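Peptidyl tryptophan dihydroxylase (Pseudomonas putida, PDB 7CTQ) is an FAD-dependent monooxygenase that dihydroxylates a peptidyl tryptophan, a step essential for biogenesis of the cysteine tryptophylquinone cofactor of quinohemoprotein amine dehydrogenase. Local coordinates at residues R7-G12 / L133-L138; P296-L301 / L370-E375; V358-R363 / E375-A380; W387-V392 / Q419-R424. All coordinates share one frame; numbering follows the deposited sequence. Where two conformers were deposited one is given.

Contact 1 is the buried one of the four, a parallel strand pairing in the FAD-binding sheet, and its centre lies about 36 Å from that of contact 3 and 41 Å from that of contact 4. The other three are grouped on the same side of the chain's centre. Contacts 2 and 3 share Glu375 and strand 370-378, which meets a helix start in contact 2 and pairs with strand 359-367, its hairpin partner, in contact 3. Contact 4 joins a tight turn to helix 416-428, and its Trp387 packs on Ala374 and Val376. Main-chain hydrogen bonds dominate contacts 1 and 3, a surface salt bridge marks contact 2, and contact 4 rests on aliphatic and thioether groups.

Contact 1: residues R7-G12 / L133-L138; sequences RIVVLG and LQADFL
Leu11 and Leu138 meet at the apolar centre, their side chains at about a right angle and CD1 of Leu138 lying 3.5 Å from CG of Leu11. In Leu138, CG anti to the backbone N (chi1 -174°) turns the branch so that CD1 meets CG of Leu11. On the same face, Val9 CG2 rests against the methyl of Ala135 at 3.6 Å. The other face holds Ile8 and Phe137, whose side chains run side by side; their touch is looser, 4.2 Å between Ile8 CG1 and Phe137 CB, since the aromatic ring leads away.

Between the faces the backbones pair in parallel. Phe137 bonds to segment 7-12 through both its N and its O: the N donates to Arg7 O, while the O takes the amide of Val9 at 2.9 Å from Val9 N, nearly along the C=O axis. Toward the polar edge the pairing turns to side chains. The backbone N of Arg7 reaches the anti lone pair of Asp136 OD2 at 3.1 Å and 161°, tying Asp136, the link between strands 132-135 and 137-140, to the residue just before strand 8-11. A bent, weak and doubtful bond from Arg7 NE to Gln134 O lies further out.

Strand 8-11 leads directly into Gly12, which touches FAD, consistent with the first strand of a Rossmann-type dinucleotide fold. Strand 31-35 pairs with its other edge; Ile125 of strand 123-127 covers Val9, Leu11 and Leu138, whereas Leu293 of helix 285-294 packs on Ile8 and Phe137.

Contact 2: residues P296-L301 / L370-E375; sequences PERAGL and LVDEAE
The guanidinium of Arg298 has Asp372 over one face: OD1 approaches from that side, and the CA of Asp372 stands 4.3 Å above the plane over its centre. The two flat groups are steeply inclined, 69° apart, and a salt bridge joins Arg298 NH1 to Asp372 OD1 at 2.7 Å in the arginine conformer described, one of two. This is a helix start set against a beta hairpin: Arg298 occupies the N-cap position of helix 299-327, and Asp372 lies on strand 370-378.

The carboxylate also works within its own strand. With CG anti to the backbone N (chi1 -151°), OD1 swings round to receive the amide of Glu373 through its anti lone pair, 2.7 Å from Glu373 N. Replacing Asp372 by an alanine removes the carboxylate, whose OD1 serves both partners, and would probably leave the Arg298 guanidinium without its charge partner and freer to turn, with the Glu373 amide losing its bond.

Nearly a turn further on, Leu301 supplies the apolar part. Its CD1 abuts Glu373 CB at 3.7 Å, the two side chains crossing at about a right angle, while its CB lies 3.9 Å from Val371 CG1. Thr291 of helix 285-294 accepts the amide of Val371 and touches Arg298. Val371 O, by contrast, is buried with no polar partner in the model; a carbon, CD of Arg298, sits 3.9 Å from it.

Contact 3: residues V358-R363 / E375-A380; sequences VRVERR and EVVVTA
Val378 sets its CG2 methyl over the centre of the Arg363 guanidinium, 3.6 Å above the plane, while the edge of that same group grips a carboxylate. Arg363 NE and NH2 both reach Glu361 OE2 side-on, each at 3.0 Å; OE2 lies in the guanidinium plane, while both nitrogens approach from the same side of the carboxylate plane, above it. Glu361 OE1 takes Arg359 NE, so one acid ties two arginines of its own strand into a salt-bridge network. The two in-plane bonds to OE2, the bond from Arg363 NH1 to Pro383 O and the methyl over the face should hold the head. With CG anti to the carbonyl carbon (chi1 -61°), Arg363 lays CG on Val376 CG2 at 3.6 Å; the bend at chi2 then turns the chain on to Val378.

Beneath this layer the strands pair antiparallel, their short axes at 133°. Arg359 with Val378 and Glu361 with Val376 are hydrogen-bonded pairs; Val376 N to Glu361 O is 2.8 Å and nearly straight at 177°. The opposite face carries valines, with Arg362 and Glu375 at one end. There Val358 CG1 and Val377 CG1 are pressed to 3.4 Å, tighter than usual for carbons, and Val360 CG1 lies beside Glu375 OE2. A water links Arg362 NE, at 2.8 Å, with Glu375 OE1, while OE2 of that acid makes a salt bridge with Arg399.

The contact forms much of the hairpin 359-367/370-378. Helix 395-402 covers Val360 and Val377 through Val398, Trp425 of helix 416-428 touches Val377 and Thr379, and Trp387 packs on Val376.

Contact 4: residues W387-V392 / Q419-R424; sequences WHLQGV and QRMVRR
Leu389 and Val392, which face Met421, are the first and last residues of a type I' beta turn closed in both directions, Leu389 N to Val392 O and Val392 N to Leu389 O each at 2.9 Å. The turn makes a beta hairpin with a two-residue turn (Gln390-Gly391) between strands 388-389 and 392-393, and it sits against the side of helix 416-428.

Met421 is the helix residue that carries most of the contact. It reaches out with CG anti to the backbone N (chi1 -180°) and an extended second torsion, then bends at the thioether (chi3 53°), which lays the sulfur and methyl over the hairpin end. SD lies 3.8 Å from Leu389 CB and somewhat further from Gln390 CB. CE comes to 3.4 Å of Leu389 O and to 3.7 Å of Val392 CG2, so the methyl sits between a carbonyl and an aliphatic branch; the Val392 and Met421 side chains run alongside each other in opposing directions. With an alanine in place of Met421, the thioether that bridges Leu389 and Val392 is gone, and a gap would probably open between turn and helix.

Val422 adds a second, looser touch, its CG2 4.1 Å from Val392 CG1. Around these residues, Trp425 and Gln418 of the same helix reach Leu389 and Val392 respectively, and Leu414 also packs on Val392. Within the turn, Gly391 has backbone angles at which a side chain would strike the preceding carbonyl oxygen. Its N donates to His388 ND1 at 3.0 Å, from a position tilted 24° out of the imidazole plane.

Contact 1: residues R7-G12 / L133-L138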
# COMPACT_ATOMS: atom_id res chain seq x y z
N ARG A 7 25.75 2.38 6.94
CA ARG A 7 25.05 3.65 6.78
C ARG A 7 23.76 3.40 6.00
O ARG A 7 23.79 3.18 4.79
CB ARG A 7 25.94 4.65 6.04
CG ARG A 7 26.76 5.55 6.94
CD ARG A 7 27.07 6.89 6.27
NE ARG A 7 25.86 7.61 5.85
CZ ARG A 7 25.44 8.74 6.41
NH1 ARG A 7 26.11 9.28 7.42
NH2 ARG A 7 24.33 9.33 5.97
N ILE A 8 22.62 3.45 6.69
CA ILE A 8 21.32 3.23 6.06
C ILE A 8 20.64 4.57 5.86
O ILE A 8 20.37 5.29 6.83
CB ILE A 8 20.42 2.30 6.88
CG1 ILE A 8 21.08 0.93 7.07
CG2 ILE A 8 19.07 2.16 6.19
CD1 ILE A 8 20.46 0.09 8.17
N VAL A 9 20.33 4.91 4.61
CA VAL A 9 19.61 6.14 4.30
C VAL A 9 18.30 5.78 3.62
O VAL A 9 18.28 5.01 2.65
CB VAL A 9 20.44 7.08 3.40
CG1 VAL A 9 19.65 8.36 3.14
CG2 VAL A 9 21.81 7.37 4.03
N VAL A 10 17.20 6.35 4.13
CA VAL A 10 15.86 6.20 3.57
C VAL A 10 15.50 7.49 2.84
O VAL A 10 15.60 8.58 3.41
CB VAL A 10 14.83 5.91 4.68
CG1 VAL A 10 13.40 5.90 4.10
CG2 VAL A 10 15.16 4.59 5.41
N LEU A 11 15.06 7.36 1.58
CA LEU A 11 14.60 8.49 0.79
C LEU A 11 13.09 8.56 0.83
O LEU A 11 12.41 7.66 0.32
CB LEU A 11 15.07 8.39 -0.66
CG LEU A 11 16.50 7.92 -0.89
CD1 LEU A 11 16.82 7.87 -2.38
CD2 LEU A 11 17.48 8.81 -0.14
N GLY A 12 12.56 9.63 1.42
CA GLY A 12 11.12 9.83 1.49
C GLY A 12 10.55 9.51 2.86
O GLY A 12 10.86 8.46 3.45
N LEU A 133 25.07 12.78 0.53
CA LEU A 133 25.02 11.83 1.63
C LEU A 133 25.36 10.44 1.12
O LEU A 133 24.78 9.96 0.14
CB LEU A 133 23.64 11.84 2.30
CG LEU A 133 23.15 13.24 2.68
CD1 LEU A 133 21.62 13.31 2.75
CD2 LEU A 133 23.78 13.70 3.99
N GLN A 134 26.32 9.79 1.78
CA GLN A 134 26.77 8.46 1.38
C GLN A 134 25.93 7.41 2.11
O GLN A 134 25.69 7.52 3.31
CB GLN A 134 28.25 8.26 1.70
CG GLN A 134 28.84 6.94 1.18
CD GLN A 134 28.95 5.86 2.25
OE1 GLN A 134 28.47 6.02 3.38
NE2 GLN A 134 29.59 4.75 1.90
N ALA A 135 25.47 6.40 1.36
CA ALA A 135 24.68 5.31 1.92
C ALA A 135 25.32 3.99 1.56
O ALA A 135 25.64 3.75 0.39
CB ALA A 135 23.24 5.36 1.42
N ASP A 136 25.52 3.13 2.57
CA ASP A 136 25.83 1.73 2.31
C ASP A 136 24.59 0.95 1.91
O ASP A 136 24.71 -0.05 1.18
CB ASP A 136 26.47 1.10 3.54
CG ASP A 136 27.87 1.63 3.81
OD1 ASP A 136 28.75 1.48 2.94
OD2 ASP A 136 28.07 2.21 4.90
N PHE A 137 23.42 1.38 2.39
CA PHE A 137 22.14 0.77 2.05
C PHE A 137 21.09 1.86 1.85
O PHE A 137 20.94 2.75 2.70
CB PHE A 137 21.65 -0.21 3.12
CG PHE A 137 20.56 -1.13 2.62
CD1 PHE A 137 19.25 -0.68 2.51
CD2 PHE A 137 20.86 -2.42 2.22
CE1 PHE A 137 18.25 -1.53 2.03
CE2 PHE A 137 19.87 -3.28 1.74
CZ PHE A 137 18.57 -2.83 1.64
N LEU A 138 20.35 1.76 0.76
CA LEU A 138 19.34 2.75 0.38
C LEU A 138 17.94 2.14 0.45
O LEU A 138 17.67 1.12 -0.19
CB LEU A 138 19.63 3.27 -1.02
CG LEU A 138 18.74 4.42 -1.50
CD1 LEU A 138 19.23 5.69 -0.86
CD2 LEU A 138 18.76 4.53 -3.02

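Contact 2: residues P296-L301 / L370-E375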
# COMPACT_ATOMS: atom_id res chain seq x y z
N PRO A 296 24.61 -11.26 4.03
CA PRO A 296 24.51 -10.91 2.60
C PRO A 296 24.64 -12.12 1.68
O PRO A 296 24.13 -12.07 0.55
CB PRO A 296 25.66 -9.91 2.39
CG PRO A 296 26.67 -10.30 3.44
CD PRO A 296 25.82 -10.67 4.65
N GLU A 297 25.28 -13.21 2.13
CA GLU A 297 25.31 -14.46 1.37
C GLU A 297 23.91 -14.98 1.06
O GLU A 297 23.75 -15.82 0.16
CB GLU A 297 26.14 -15.52 2.13
CG GLU A 297 25.55 -16.03 3.46
CD GLU A 297 25.97 -15.20 4.67
OE1 GLU A 297 26.31 -14.01 4.49
OE2 GLU A 297 25.98 -15.73 5.81
N ARG A 298 22.89 -14.50 1.78
CA ARG A 298 21.50 -14.91 1.60
C ARG A 298 20.67 -13.84 0.89
O ARG A 298 19.44 -13.84 1.01
CB ARG A 298 20.88 -15.27 2.95
CG ARG A 298 21.79 -16.14 3.80
CD ARG A 298 21.02 -16.91 4.87
NE ARG A 298 20.78 -18.30 4.50
CZ ARG A 298 20.44 -19.25 5.36
NH1 ARG A 298 20.23 -20.49 4.94
NH2 ARG A 298 20.31 -18.97 6.65
N ALA A 299 21.32 -12.94 0.15
CA ALA A 299 20.59 -11.88 -0.55
C ALA A 299 19.59 -12.44 -1.56
O ALA A 299 18.51 -11.86 -1.77
CB ALA A 299 21.58 -10.94 -1.25
N GLY A 300 19.94 -13.52 -2.26
CA GLY A 300 19.00 -14.10 -3.20
C GLY A 300 17.69 -14.46 -2.53
O GLY A 300 16.61 -14.10 -3.01
N LEU A 301 17.77 -15.17 -1.40
CA LEU A 301 16.56 -15.52 -0.66
C LEU A 301 15.83 -14.27 -0.18
O LEU A 301 14.61 -14.16 -0.32
CB LEU A 301 16.89 -16.41 0.53
CG LEU A 301 17.44 -17.80 0.25
CD1 LEU A 301 17.95 -18.45 1.54
CD2 LEU A 301 16.36 -18.66 -0.42
N LEU A 370 15.69 -13.03 10.15
CA LEU A 370 16.44 -13.22 8.92
C LEU A 370 15.64 -14.08 7.96
O LEU A 370 14.94 -15.01 8.37
CB LEU A 370 17.78 -13.89 9.19
CG LEU A 370 18.80 -13.18 10.09
CD1 LEU A 370 19.83 -14.20 10.62
CD2 LEU A 370 19.48 -12.07 9.33
N VAL A 371 15.78 -13.79 6.67
CA VAL A 371 15.20 -14.64 5.64
C VAL A 371 16.09 -15.87 5.51
O VAL A 371 17.29 -15.76 5.26
CB VAL A 371 15.05 -13.90 4.30
CG1 VAL A 371 14.52 -14.85 3.20
CG2 VAL A 371 14.13 -12.70 4.47
N ASP A 372 15.51 -17.03 5.75
CA ASP A 372 16.20 -18.29 5.59
C ASP A 372 15.44 -19.06 4.53
O ASP A 372 14.65 -18.47 3.78
CB ASP A 372 16.27 -19.05 6.93
CG ASP A 372 17.48 -19.96 7.05
OD1 ASP A 372 17.81 -20.69 6.08
OD2 ASP A 372 18.12 -19.97 8.14
N GLU A 373 15.66 -20.36 4.46
CA GLU A 373 15.02 -21.20 3.47
C GLU A 373 14.60 -22.47 4.20
O GLU A 373 15.33 -22.95 5.07
CB GLU A 373 15.99 -21.51 2.33
CG GLU A 373 15.35 -22.00 1.07
CD GLU A 373 16.38 -22.52 0.07
OE1 GLU A 373 17.42 -23.06 0.53
OE2 GLU A 373 16.16 -22.39 -1.15
N ALA A 374 13.42 -22.99 3.88
CA ALA A 374 12.96 -24.22 4.51
C ALA A 374 11.99 -24.90 3.58
O ALA A 374 11.42 -24.27 2.68
CB ALA A 374 12.31 -23.95 5.88
N GLU A 375 11.83 -26.20 3.77
CA GLU A 375 10.76 -26.93 3.10
C GLU A 375 9.43 -26.43 3.64
O GLU A 375 9.19 -26.47 4.85
CB GLU A 375 10.91 -28.43 3.32
CG GLU A 375 12.05 -29.05 2.51
CD GLU A 375 11.81 -30.52 2.18
OE1 GLU A 375 12.56 -31.08 1.36
OE2 GLU A 375 10.87 -31.13 2.76

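Contact 3: residues V358-R363 / E375-A380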
# COMPACT_ATOMS: atom_id res chain seq x y z
N VAL A 358 -1.02 -29.71 -4.29
CA VAL A 358 -0.18 -29.25 -3.19
C VAL A 358 1.25 -29.76 -3.39
O VAL A 358 1.46 -30.93 -3.75
CB VAL A 358 -0.76 -29.73 -1.85
CG1 VAL A 358 0.26 -29.60 -0.76
CG2 VAL A 358 -2.05 -28.97 -1.51
N ARG A 359 2.23 -28.90 -3.14
CA ARG A 359 3.62 -29.27 -3.38
C ARG A 359 4.48 -28.92 -2.17
O ARG A 359 4.32 -27.85 -1.57
CB ARG A 359 4.17 -28.57 -4.64
CG ARG A 359 3.57 -29.08 -5.95
CD ARG A 359 4.24 -28.46 -7.17
NE ARG A 359 5.69 -28.70 -7.20
CZ ARG A 359 6.30 -29.65 -7.91
NH1 ARG A 359 5.60 -30.48 -8.67
NH2 ARG A 359 7.62 -29.77 -7.85
N VAL A 360 5.40 -29.82 -1.84
CA VAL A 360 6.47 -29.52 -0.88
C VAL A 360 7.64 -28.94 -1.66
O VAL A 360 8.16 -29.58 -2.59
CB VAL A 360 6.90 -30.77 -0.10
CG1 VAL A 360 8.12 -30.45 0.71
CG2 VAL A 360 5.76 -31.27 0.80
N GLU A 361 8.04 -27.72 -1.32
CA GLU A 361 9.12 -27.04 -1.99
C GLU A 361 9.93 -26.26 -0.97
O GLU A 361 9.42 -25.84 0.07
CB GLU A 361 8.61 -26.08 -3.09
CG GLU A 361 8.03 -26.77 -4.32
CD GLU A 361 7.66 -25.80 -5.44
OE1 GLU A 361 6.74 -26.12 -6.21
OE2 GLU A 361 8.29 -24.73 -5.55
N ARG A 362 11.21 -26.07 -1.29
CA ARG A 362 12.09 -25.21 -0.49
C ARG A 362 11.87 -23.76 -0.91
O ARG A 362 12.05 -23.40 -2.08
CB ARG A 362 13.55 -25.64 -0.70
CG ARG A 362 14.48 -25.34 0.46
CD ARG A 362 15.87 -25.91 0.19
NE ARG A 362 15.76 -27.23 -0.41
CZ ARG A 362 16.23 -27.56 -1.62
NH1 ARG A 362 16.85 -26.67 -2.38
NH2 ARG A 362 16.06 -28.80 -2.06
N ARG A 363 11.47 -22.92 0.04
CA ARG A 363 11.06 -21.55 -0.25
C ARG A 363 11.59 -20.65 0.85
O ARG A 363 11.96 -21.13 1.92
CB ARG A 363 9.52 -21.43 -0.32
CG ARG A 363 8.87 -22.27 -1.42
CD ARG A 363 9.18 -21.72 -2.81
NE ARG A 363 8.31 -22.33 -3.83
CZ ARG A 363 7.14 -21.82 -4.19
NH1 ARG A 363 6.70 -20.71 -3.60
NH2 ARG A 363 6.40 -22.41 -5.13
N GLU A 375 11.83 -26.20 3.77
CA GLU A 375 10.76 -26.93 3.10
C GLU A 375 9.43 -26.43 3.64
O GLU A 375 9.19 -26.47 4.85
CB GLU A 375 10.91 -28.43 3.32
CG GLU A 375 12.05 -29.05 2.51
CD GLU A 375 11.81 -30.52 2.18
OE1 GLU A 375 12.56 -31.08 1.36
OE2 GLU A 375 10.87 -31.13 2.76
N VAL A 376 8.59 -25.91 2.76
CA VAL A 376 7.26 -25.44 3.13
C VAL A 376 6.27 -26.17 2.24
O VAL A 376 6.65 -26.88 1.31
CB VAL A 376 7.11 -23.91 2.97
CG1 VAL A 376 8.19 -23.19 3.79
CG2 VAL A 376 7.23 -23.53 1.50
N VAL A 377 4.99 -26.01 2.55
CA VAL A 377 3.93 -26.65 1.77
C VAL A 377 3.24 -25.58 0.94
O VAL A 377 2.67 -24.63 1.49
CB VAL A 377 2.94 -27.38 2.68
CG1 VAL A 377 1.84 -28.02 1.82
CG2 VAL A 377 3.69 -28.44 3.51
N VAL A 378 3.33 -25.71 -0.40
CA VAL A 378 2.75 -24.75 -1.33
C VAL A 378 1.37 -25.25 -1.71
O VAL A 378 1.19 -26.41 -2.10
CB VAL A 378 3.64 -24.59 -2.58
CG1 VAL A 378 2.95 -23.73 -3.66
CG2 VAL A 378 5.00 -23.99 -2.19
N THR A 379 0.37 -24.37 -1.58
CA THR A 379 -1.02 -24.70 -1.83
C THR A 379 -1.65 -23.66 -2.75
O THR A 379 -1.09 -22.58 -2.98
CB THR A 379 -1.83 -24.78 -0.53
OG1 THR A 379 -2.08 -23.45 -0.06
CG2 THR A 379 -1.11 -25.60 0.55
N ALA A 380 -2.85 -23.98 -3.23
CA ALA A 380 -3.61 -23.02 -4.03
C ALA A 380 -3.81 -21.70 -3.29
O ALA A 380 -3.64 -20.63 -3.87
CB ALA A 380 -4.96 -23.64 -4.42
O HOH W 1 15.25 -29.62 0.88

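Contact 4: residues W387-V392 / Q419-R424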
# COMPACT_ATOMS: atom_id res chain seq x y z
N TRP A 387 4.98 -22.68 6.26
CA TRP A 387 6.09 -23.39 6.89
C TRP A 387 5.65 -24.22 8.09
O TRP A 387 5.92 -25.43 8.16
CB TRP A 387 7.18 -22.38 7.30
CG TRP A 387 8.43 -22.98 7.90
CD1 TRP A 387 8.85 -24.29 7.86
CD2 TRP A 387 9.43 -22.26 8.64
NE1 TRP A 387 10.05 -24.42 8.52
CE2 TRP A 387 10.42 -23.19 9.01
CE3 TRP A 387 9.57 -20.92 9.02
CZ2 TRP A 387 11.55 -22.81 9.75
CZ3 TRP A 387 10.68 -20.55 9.75
CH2 TRP A 387 11.65 -21.50 10.11
N HIS A 388 4.98 -23.60 9.06
CA HIS A 388 4.62 -24.28 10.29
C HIS A 388 3.32 -23.69 10.82
O HIS A 388 2.93 -22.58 10.47
CB HIS A 388 5.73 -24.16 11.35
CG HIS A 388 5.99 -22.76 11.79
ND1 HIS A 388 5.43 -22.21 12.92
CD2 HIS A 388 6.73 -21.77 11.23
CE1 HIS A 388 5.82 -20.95 13.05
NE2 HIS A 388 6.61 -20.66 12.03
N LEU A 389 2.66 -24.47 11.68
CA LEU A 389 1.54 -24.00 12.48
C LEU A 389 1.96 -24.08 13.94
O LEU A 389 2.11 -25.18 14.49
CB LEU A 389 0.30 -24.86 12.24
CG LEU A 389 -0.23 -24.90 10.81
CD1 LEU A 389 -1.28 -26.00 10.70
CD2 LEU A 389 -0.79 -23.54 10.40
N GLN A 390 2.17 -22.92 14.57
CA GLN A 390 2.55 -22.84 15.99
C GLN A 390 3.72 -23.77 16.31
O GLN A 390 3.71 -24.47 17.32
CB GLN A 390 1.35 -23.14 16.90
CG GLN A 390 0.30 -22.04 16.92
CD GLN A 390 0.77 -20.76 17.61
OE1 GLN A 390 1.14 -20.79 18.79
NE2 GLN A 390 0.75 -19.64 16.89
N GLY A 391 4.71 -23.79 15.42
CA GLY A 391 5.91 -24.58 15.61
C GLY A 391 5.92 -25.93 14.93
O GLY A 391 7.00 -26.53 14.79
N VAL A 392 4.76 -26.42 14.51
CA VAL A 392 4.66 -27.73 13.87
C VAL A 392 4.93 -27.53 12.38
O VAL A 392 4.10 -26.97 11.67
CB VAL A 392 3.28 -28.36 14.10
CG1 VAL A 392 3.28 -29.80 13.60
CG2 VAL A 392 2.91 -28.28 15.57
N GLN A 419 -2.46 -32.19 17.04
CA GLN A 419 -3.07 -33.10 16.08
C GLN A 419 -4.36 -32.53 15.49
O GLN A 419 -4.61 -32.68 14.29
CB GLN A 419 -3.38 -34.44 16.74
CG GLN A 419 -2.20 -35.20 17.28
CD GLN A 419 -2.56 -36.64 17.54
OE1 GLN A 419 -3.62 -37.11 17.12
NE2 GLN A 419 -1.69 -37.34 18.26
N ARG A 420 -5.20 -31.93 16.34
CA ARG A 420 -6.45 -31.36 15.84
C ARG A 420 -6.19 -30.11 15.01
O ARG A 420 -6.89 -29.86 14.03
CB ARG A 420 -7.41 -31.05 17.00
CG ARG A 420 -8.02 -32.30 17.66
CD ARG A 420 -9.09 -31.93 18.70
NE ARG A 420 -8.58 -31.00 19.71
CZ ARG A 420 -8.03 -31.38 20.87
NH1 ARG A 420 -7.92 -32.68 21.16
NH2 ARG A 420 -7.59 -30.47 21.73
N MET A 421 -5.16 -29.34 15.39
CA MET A 421 -4.77 -28.18 14.60
C MET A 421 -4.32 -28.58 13.21
O MET A 421 -4.71 -27.96 12.21
CB MET A 421 -3.67 -27.42 15.34
CG MET A 421 -3.15 -26.18 14.66
SD MET A 421 -1.62 -25.59 15.45
CE MET A 421 -0.61 -27.07 15.40
N VAL A 422 -3.50 -29.63 13.11
CA VAL A 422 -2.99 -30.05 11.81
C VAL A 422 -4.12 -30.60 10.95
O VAL A 422 -4.16 -30.34 9.73
CB VAL A 422 -1.86 -31.08 11.99
CG1 VAL A 422 -1.67 -31.89 10.71
CG2 VAL A 422 -0.58 -30.36 12.43
N ARG A 423 -5.05 -31.34 11.55
CA ARG A 423 -6.18 -31.89 10.80
C ARG A 423 -7.06 -30.79 10.21
O ARG A 423 -7.56 -30.93 9.09
CB ARG A 423 -7.03 -32.78 11.71
CG ARG A 423 -6.35 -34.06 12.12
CD ARG A 423 -7.28 -34.90 12.99
NE ARG A 423 -6.74 -36.24 13.22
CZ ARG A 423 -6.92 -37.28 12.41
NH1 ARG A 423 -7.63 -37.15 11.30
NH2 ARG A 423 -6.39 -38.45 12.71
N ARG A 424 -7.30 -29.73 10.97
CA ARG A 424 -8.11 -28.62 10.47
C ARG A 424 -7.44 -27.94 9.28
O ARG A 424 -8.10 -27.57 8.31
CB ARG A 424 -8.36 -27.61 11.58
CG ARG A 424 -9.35 -28.09 12.64
CD ARG A 424 -9.84 -26.93 13.47
NE ARG A 424 -8.73 -26.15 14.04
CZ ARG A 424 -8.14 -26.43 15.20
NH1 ARG A 424 -8.55 -27.47 15.92
NH2 ARG A 424 -7.14 -25.67 15.64